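Local coordinates for AB hydrolase-1 domain-containing protein (Streptococcus mutans, PDB 4L9A), which probably hydrolyses carboxylic esters, as a carboxylesterase with the alpha/beta-hydrolase fold, at residues K245-L248 with E249-Y252; M102-H106 with F107-S111. All coordinates share one frame; numbering follows the deposited sequence.

In the fold
From the N terminus the chain meets contact 2 first. There helix 93-106 gives way to a short loop that runs into strand 111-117 at Ser-111; by its central place before helix 120-130 this strand probably corresponds to the one that ends in the nucleophile elbow. Contact 2 seats the helix end on strands 22-26, 33-38 and 71-75. Much later, contact 1 ends helix 244-248 and starts the loop toward outermost strand 260-263, packing against strand 235-239, the loop after strand 134-141 and helix 120-130. Each closes a local turn, in series, so neither encloses nor crosses the other. The centres of contact 1 and contact 2 are 30 Å apart, and they do not touch.

Contact 1: K245-L248 with E249-Y252; sequences KEYL and ESEY
Glu-249 N donates to Lys-245 O at 3.0 Å, an i to i+4 backbone bond at the end of helix 244-248, and Glu-249 is the first residue to leave helical phi/psi. Ser-250 then grips the helix end twice through one carbonyl: its OG donates to Tyr-247 O at 2.8 Å, in the carbonyl plane and on a lone pair, while its N reaches the same Tyr-247 O at 3.0 Å from above that plane (70° out of it). With chi1 at 79°, OG sits between the backbone N and the carbonyl carbon, where it also accepts from Tyr-252 N at 3.1 Å. That last bond defines an ST turn, so a single hydroxyl ties the helix end to the loop. A water bridges Leu-248 O and Ser-250 O, donating to both.

On the exposed side, Lys-245 is extended until its last torsion (chi4 53°), which turns NZ onto Glu-249 OE2 at 2.7 Å. The approach to this salt bridge is from above the carboxylate plane. On the buried side, Tyr-247 CE1 lies 4.2 Å from Tyr-252 CD2, which comes in at the edge of the Tyr-247 ring.

Both phenols anchor in the loop after strand 134-141, Tyr-247 OH on Pro-143 O and Tyr-252 OH on Thr-144 O. Glu-246 forms a salt bridge with Arg-243 and hydrogen bonds with Tyr-158 and Thr-145. The two tyrosines also pack on Val-237 of strand 235-239, and Tyr-252 reaches Leu-125 of helix 120-130.

Contact 2: M102-H106 with F107-S111; sequences MIFEH and FKFQS
The turn from helix 93-106 into strand 111-117, an alpha-to-beta connection of the alpha/beta-hydrolase fold, is held by two edge-to-face ring pairs, Phe-104 with Phe-109 and His-106 with Phe-107, and by one backbone bond. In that bond Phe-107 N donates to Phe-104 O at 3.2 Å, coming from above the carbonyl plane. Phe-109 aims its CZ at one face of the Phe-104 ring, 3.8 Å from Phe-104 CG, with the planes at 74°. In this T-shaped pair the loop ring lies back against a buried helix residue, its chi1 of 68° bringing the end of the side chain nearer the helix.

In the second pair the roles reverse, since the ring that comes earlier in the chain, His-106, supplies the edge. His-106 CD2 lies over a face of the Phe-107 ring, 3.7 Å from Phe-107 CZ, and the planes are nearly perpendicular at 88°. Ile-103 and Phe-107 run side by side in the same direction, and Ile-103 CG2 comes to 4.1 Å from Phe-107 CE2.

Lys-133 NZ gathers the carbonyl oxygens of Phe-104, Phe-107 and Phe-109, and makes a cation-pi contact with the Phe-109 ring. His-106 NE2 hydrogen-bonds Glu-24 OE2 on strand 22-26, whereas Phe-107 stacks on His-37. Ile-103, Phe-104 and Phe-107 all rest on Leu-73 of strand 71-75, seating the turn on the sheet.

Contact 1: K245-L248 with E249-Y252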
ATOM      1  N   LYS A 245     -14.310   9.851  11.285  1.00 34.93           N
ATOM      2  CA  LYS A 245     -13.742  10.383  12.528  1.00 35.61           C
ATOM      3  C   LYS A 245     -12.346   9.820  12.824  1.00 32.17           C
ATOM      4  O   LYS A 245     -11.423  10.556  13.184  1.00 35.15           O
ATOM      5  CB  LYS A 245     -14.673  10.115  13.711  1.00 37.33           C
ATOM      6  CG  LYS A 245     -14.183  10.737  15.003  1.00 47.58           C
ATOM      7  CD  LYS A 245     -15.146  10.490  16.151  1.00 57.92           C
ATOM      8  CE  LYS A 245     -14.593  11.076  17.441  1.00 66.39           C
ATOM      9  NZ  LYS A 245     -14.231  12.515  17.273  1.00 69.61           N
ATOM     10  N   GLU A 246     -12.216   8.509  12.681  1.00 29.51           N
ATOM     11  CA  GLU A 246     -10.940   7.822  12.850  1.00 33.22           C
ATOM     12  C   GLU A 246      -9.833   8.516  12.045  1.00 31.67           C
ATOM     13  O   GLU A 246      -8.789   8.874  12.588  1.00 32.30           O
ATOM     14  CB  GLU A 246     -11.093   6.356  12.419  1.00 26.69           C
ATOM     15  CG  GLU A 246      -9.762   5.599  12.211  1.00 34.34           C
ATOM     16  CD  GLU A 246      -9.956   4.254  11.513  1.00 32.28           C
ATOM     17  OE1 GLU A 246     -11.119   3.884  11.242  1.00 31.72           O
ATOM     18  OE2 GLU A 246      -8.950   3.572  11.222  1.00 32.11           O
ATOM     19  N   TYR A 247     -10.084   8.730  10.758  1.00 26.50           N
ATOM     20  CA  TYR A 247      -9.108   9.378   9.886  1.00 26.79           C
ATOM     21  C   TYR A 247      -8.878  10.863  10.201  1.00 29.36           C
ATOM     22  O   TYR A 247      -7.742  11.325  10.195  1.00 28.84           O
ATOM     23  CB  TYR A 247      -9.443   9.137   8.412  1.00 25.43           C
ATOM     24  CG  TYR A 247      -9.016   7.752   7.980  1.00 28.85           C
ATOM     25  CD1 TYR A 247      -7.668   7.383   8.006  1.00 27.59           C
ATOM     26  CD2 TYR A 247      -9.943   6.808   7.580  1.00 29.68           C
ATOM     27  CE1 TYR A 247      -7.264   6.132   7.633  1.00 25.41           C
ATOM     28  CE2 TYR A 247      -9.544   5.540   7.202  1.00 31.13           C
ATOM     29  CZ  TYR A 247      -8.203   5.212   7.230  1.00 25.60           C
ATOM     30  OH  TYR A 247      -7.802   3.959   6.861  1.00 23.58           O
ATOM     31  N   LEU A 248      -9.946  11.589  10.524  1.00 31.06           N
ATOM     32  CA  LEU A 248      -9.807  12.976  10.961  1.00 33.35           C
ATOM     33  C   LEU A 248      -8.873  13.110  12.166  1.00 36.40           C
ATOM     34  O   LEU A 248      -8.126  14.079  12.271  1.00 32.26           O
ATOM     35  CB  LEU A 248     -11.176  13.581  11.294  1.00 35.91           C
ATOM     36  CG  LEU A 248     -12.072  13.952  10.111  1.00 38.62           C
ATOM     37  CD1 LEU A 248     -13.334  14.665  10.613  1.00 38.72           C
ATOM     38  CD2 LEU A 248     -11.306  14.837   9.125  1.00 39.15           C
ATOM     39  N   GLU A 249      -8.914  12.135  13.071  1.00 39.03           N
ATOM     40  CA  GLU A 249      -8.082  12.164  14.275  1.00 37.72           C
ATOM     41  C   GLU A 249      -6.757  11.426  14.095  1.00 38.22           C
ATOM     42  O   GLU A 249      -6.003  11.258  15.059  1.00 37.58           O
ATOM     43  CB  GLU A 249      -8.807  11.488  15.434  1.00 38.58           C
ATOM     44  CG  GLU A 249     -10.045  12.196  15.927  1.00 48.15           C
ATOM     45  CD  GLU A 249     -10.761  11.369  16.977  1.00 65.74           C
ATOM     46  OE1 GLU A 249     -10.431  10.163  17.103  1.00 64.74           O
ATOM     47  OE2 GLU A 249     -11.648  11.921  17.668  1.00 72.24           O
ATOM     48  N   SER A 250      -6.474  10.977  12.881  1.00 34.37           N
ATOM     49  CA  SER A 250      -5.376  10.035  12.685  1.00 30.53           C
ATOM     50  C   SER A 250      -4.043  10.691  12.372  1.00 36.98           C
ATOM     51  O   SER A 250      -3.957  11.892  12.089  1.00 31.16           O
ATOM     52  CB  SER A 250      -5.693   9.058  11.550  1.00 28.51           C
ATOM     53  OG  SER A 250      -5.469   9.681  10.295  1.00 31.22           O
ATOM     54  N   GLU A 251      -3.011   9.854  12.387  1.00 34.45           N
ATOM     55  CA  GLU A 251      -1.655  10.247  12.056  1.00 36.76           C
ATOM     56  C   GLU A 251      -1.469  10.530  10.560  1.00 31.47           C
ATOM     57  O   GLU A 251      -0.389  10.971  10.144  1.00 36.53           O
ATOM     58  CB  GLU A 251      -0.697   9.124  12.473  1.00 36.21           C
ATOM     59  CG  GLU A 251      -1.041   7.756  11.858  1.00 31.68           C
ATOM     60  CD  GLU A 251      -2.077   6.973  12.682  1.00 35.97           C
ATOM     61  OE1 GLU A 251      -2.927   7.597  13.350  1.00 36.82           O
ATOM     62  OE2 GLU A 251      -2.019   5.730  12.680  1.00 37.84           O
ATOM     63  N   TYR A 252      -2.485  10.246   9.746  1.00 25.19           N
ATOM     64  CA  TYR A 252      -2.351  10.428   8.291  1.00 25.80           C
ATOM     65  C   TYR A 252      -2.805  11.815   7.826  1.00 32.11           C
ATOM     66  O   TYR A 252      -2.558  12.215   6.685  1.00 33.41           O
ATOM     67  CB  TYR A 252      -3.094   9.338   7.516  1.00 25.49           C
ATOM     68  CG  TYR A 252      -2.523   7.954   7.725  1.00 22.57           C
ATOM     69  CD1 TYR A 252      -1.257   7.620   7.236  1.00 21.97           C
ATOM     70  CD2 TYR A 252      -3.226   6.990   8.436  1.00 25.73           C
ATOM     71  CE1 TYR A 252      -0.719   6.357   7.437  1.00 27.25           C
ATOM     72  CE2 TYR A 252      -2.698   5.721   8.646  1.00 25.42           C
ATOM     73  CZ  TYR A 252      -1.439   5.411   8.138  1.00 27.34           C
ATOM     74  OH  TYR A 252      -0.888   4.163   8.333  1.00 27.14           O
TER
HETATM   75  O   HOH W   1      -5.228  14.334  12.543  1.00 44.47           O

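Contact 2: M102-H106 with F107-S111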
HETATM    1  N   MSE A 102      16.857   1.640   0.649  1.00 32.71           N
HETATM    2  CA  MSE A 102      17.912   1.154  -0.228  1.00 37.65           C
HETATM    3  C   MSE A 102      17.392   1.096  -1.652  1.00 36.29           C
HETATM    4  O   MSE A 102      18.102   1.424  -2.609  1.00 31.98           O
HETATM    5  CB  MSE A 102      18.319  -0.249   0.175  1.00 33.05           C
HETATM    6  CG  MSE A 102      19.404  -0.327   1.197  1.00 51.12           C
HETATM    7 SE   MSE A 102      20.188  -2.101   1.009  1.00 82.02          SE
HETATM    8  CE  MSE A 102      20.794  -1.951  -0.848  1.00 58.08           C
ATOM      9  N   ILE A 103      16.155   0.642  -1.787  1.00 32.38           N
ATOM     10  CA  ILE A 103      15.510   0.593  -3.088  1.00 30.52           C
ATOM     11  C   ILE A 103      15.361   2.010  -3.635  1.00 33.11           C
ATOM     12  O   ILE A 103      15.609   2.247  -4.814  1.00 31.58           O
ATOM     13  CB  ILE A 103      14.156  -0.148  -3.024  1.00 32.30           C
ATOM     14  CG1 ILE A 103      14.385  -1.613  -2.629  1.00 25.70           C
ATOM     15  CG2 ILE A 103      13.434  -0.070  -4.361  1.00 28.94           C
ATOM     16  CD1 ILE A 103      13.116  -2.436  -2.407  1.00 20.67           C
ATOM     17  N   PHE A 104      14.990   2.965  -2.780  1.00 29.42           N
ATOM     18  CA  PHE A 104      14.905   4.350  -3.229  1.00 29.85           C
ATOM     19  C   PHE A 104      16.254   4.793  -3.807  1.00 38.44           C
ATOM     20  O   PHE A 104      16.311   5.401  -4.873  1.00 39.14           O
ATOM     21  CB  PHE A 104      14.502   5.304  -2.095  1.00 33.70           C
ATOM     22  CG  PHE A 104      13.005   5.444  -1.903  1.00 36.89           C
ATOM     23  CD1 PHE A 104      12.152   4.379  -2.147  1.00 34.52           C
ATOM     24  CD2 PHE A 104      12.458   6.655  -1.486  1.00 42.27           C
ATOM     25  CE1 PHE A 104      10.778   4.507  -1.974  1.00 32.52           C
ATOM     26  CE2 PHE A 104      11.086   6.792  -1.315  1.00 37.20           C
ATOM     27  CZ  PHE A 104      10.245   5.713  -1.558  1.00 36.90           C
ATOM     28  N   GLU A 105      17.334   4.497  -3.089  1.00 37.87           N
ATOM     29  CA  GLU A 105      18.671   4.943  -3.501  1.00 43.48           C
ATOM     30  C   GLU A 105      19.142   4.261  -4.785  1.00 39.46           C
ATOM     31  O   GLU A 105      20.038   4.750  -5.467  1.00 39.75           O
ATOM     32  CB  GLU A 105      19.697   4.717  -2.385  1.00 54.89           C
ATOM     33  CG  GLU A 105      19.371   5.443  -1.086  1.00 72.07           C
ATOM     34  CD  GLU A 105      19.097   6.925  -1.290  1.00 81.52           C
ATOM     35  OE1 GLU A 105      19.979   7.622  -1.844  1.00 86.31           O
ATOM     36  OE2 GLU A 105      17.998   7.386  -0.900  1.00 76.54           O
ATOM     37  N   HIS A 106      18.530   3.129  -5.103  1.00 41.09           N
ATOM     38  CA  HIS A 106      18.871   2.367  -6.295  1.00 38.92           C
ATOM     39  C   HIS A 106      18.437   3.078  -7.577  1.00 45.73           C
ATOM     40  O   HIS A 106      19.021   2.852  -8.637  1.00 45.31           O
ATOM     41  CB  HIS A 106      18.231   0.983  -6.213  1.00 32.10           C
ATOM     42  CG  HIS A 106      18.648   0.042  -7.303  1.00 39.36           C
ATOM     43  ND1 HIS A 106      19.900  -0.538  -7.351  1.00 43.07           N
ATOM     44  CD2 HIS A 106      17.963  -0.453  -8.363  1.00 37.73           C
ATOM     45  CE1 HIS A 106      19.971  -1.338  -8.401  1.00 44.37           C
ATOM     46  NE2 HIS A 106      18.807  -1.311  -9.027  1.00 38.69           N
ATOM     47  N   PHE A 107      17.424   3.940  -7.484  1.00 41.41           N
ATOM     48  CA  PHE A 107      16.900   4.629  -8.672  1.00 36.26           C
ATOM     49  C   PHE A 107      17.143   6.138  -8.672  1.00 44.30           C
ATOM     50  O   PHE A 107      17.525   6.710  -7.651  1.00 46.87           O
ATOM     51  CB  PHE A 107      15.412   4.338  -8.856  1.00 31.17           C
ATOM     52  CG  PHE A 107      15.102   2.892  -9.078  1.00 34.84           C
ATOM     53  CD1 PHE A 107      15.330   2.305 -10.314  1.00 42.83           C
ATOM     54  CD2 PHE A 107      14.582   2.116  -8.058  1.00 37.36           C
ATOM     55  CE1 PHE A 107      15.043   0.962 -10.529  1.00 40.92           C
ATOM     56  CE2 PHE A 107      14.294   0.773  -8.263  1.00 38.63           C
ATOM     57  CZ  PHE A 107      14.538   0.194  -9.508  1.00 36.14           C
ATOM     58  N   LYS A 108      16.898   6.775  -9.819  1.00 41.56           N
ATOM     59  CA  LYS A 108      17.346   8.153 -10.052  1.00 42.87           C
ATOM     60  C   LYS A 108      16.433   9.265  -9.514  1.00 45.20           C
ATOM     61  O   LYS A 108      16.898  10.376  -9.258  1.00 47.00           O
ATOM     62  CB  LYS A 108      17.622   8.386 -11.547  1.00 42.22           C
ATOM     63  CG  LYS A 108      18.797   7.588 -12.105  1.00 50.73           C
ATOM     64  CD  LYS A 108      18.898   7.738 -13.622  1.00 59.39           C
ATOM     65  CE  LYS A 108      20.303   7.412 -14.128  1.00 65.46           C
ATOM     66  NZ  LYS A 108      20.734   6.050 -13.708  1.00 62.51           N
ATOM     67  N   PHE A 109      15.141   8.982  -9.356  1.00 43.67           N
ATOM     68  CA  PHE A 109      14.192  10.033  -8.974  1.00 47.38           C
ATOM     69  C   PHE A 109      14.672  10.826  -7.760  1.00 38.62           C
ATOM     70  O   PHE A 109      15.248  10.264  -6.832  1.00 43.22           O
ATOM     71  CB  PHE A 109      12.787   9.466  -8.744  1.00 45.72           C
ATOM     72  CG  PHE A 109      12.665   8.570  -7.540  1.00 39.73           C
ATOM     73  CD1 PHE A 109      12.880   7.204  -7.647  1.00 35.75           C
ATOM     74  CD2 PHE A 109      12.284   9.088  -6.307  1.00 43.36           C
ATOM     75  CE1 PHE A 109      12.738   6.367  -6.536  1.00 34.15           C
ATOM     76  CE2 PHE A 109      12.142   8.266  -5.193  1.00 33.73           C
ATOM     77  CZ  PHE A 109      12.371   6.894  -5.310  1.00 36.01           C
ATOM     78  N   GLN A 110      14.457  12.136  -7.778  1.00 40.57           N
ATOM     79  CA  GLN A 110      14.884  12.968  -6.658  1.00 46.06           C
ATOM     80  C   GLN A 110      13.724  13.339  -5.719  1.00 47.89           C
ATOM     81  O   GLN A 110      13.937  13.635  -4.543  1.00 49.12           O
ATOM     82  CB  GLN A 110      15.634  14.211  -7.144  1.00 48.56           C
ATOM     83  CG  GLN A 110      17.079  13.917  -7.540  1.00 58.13           C
ATOM     84  CD  GLN A 110      17.809  13.103  -6.479  1.00 72.16           C
ATOM     85  OE1 GLN A 110      17.610  13.307  -5.281  1.00 83.04           O
ATOM     86  NE2 GLN A 110      18.639  12.161  -6.918  1.00 76.92           N
ATOM     87  N   SER A 111      12.505  13.318  -6.243  1.00 44.92           N
ATOM     88  CA  SER A 111      11.317  13.542  -5.411  1.00 45.07           C
ATOM     89  C   SER A 111      10.267  12.461  -5.668  1.00 45.92           C
ATOM     90  O   SER A 111      10.292  11.785  -6.707  1.00 40.48           O
ATOM     91  CB  SER A 111      10.735  14.928  -5.667  1.00 48.17           C
ATOM     92  OG  SER A 111      10.355  15.058  -7.024  1.00 51.41           O
TER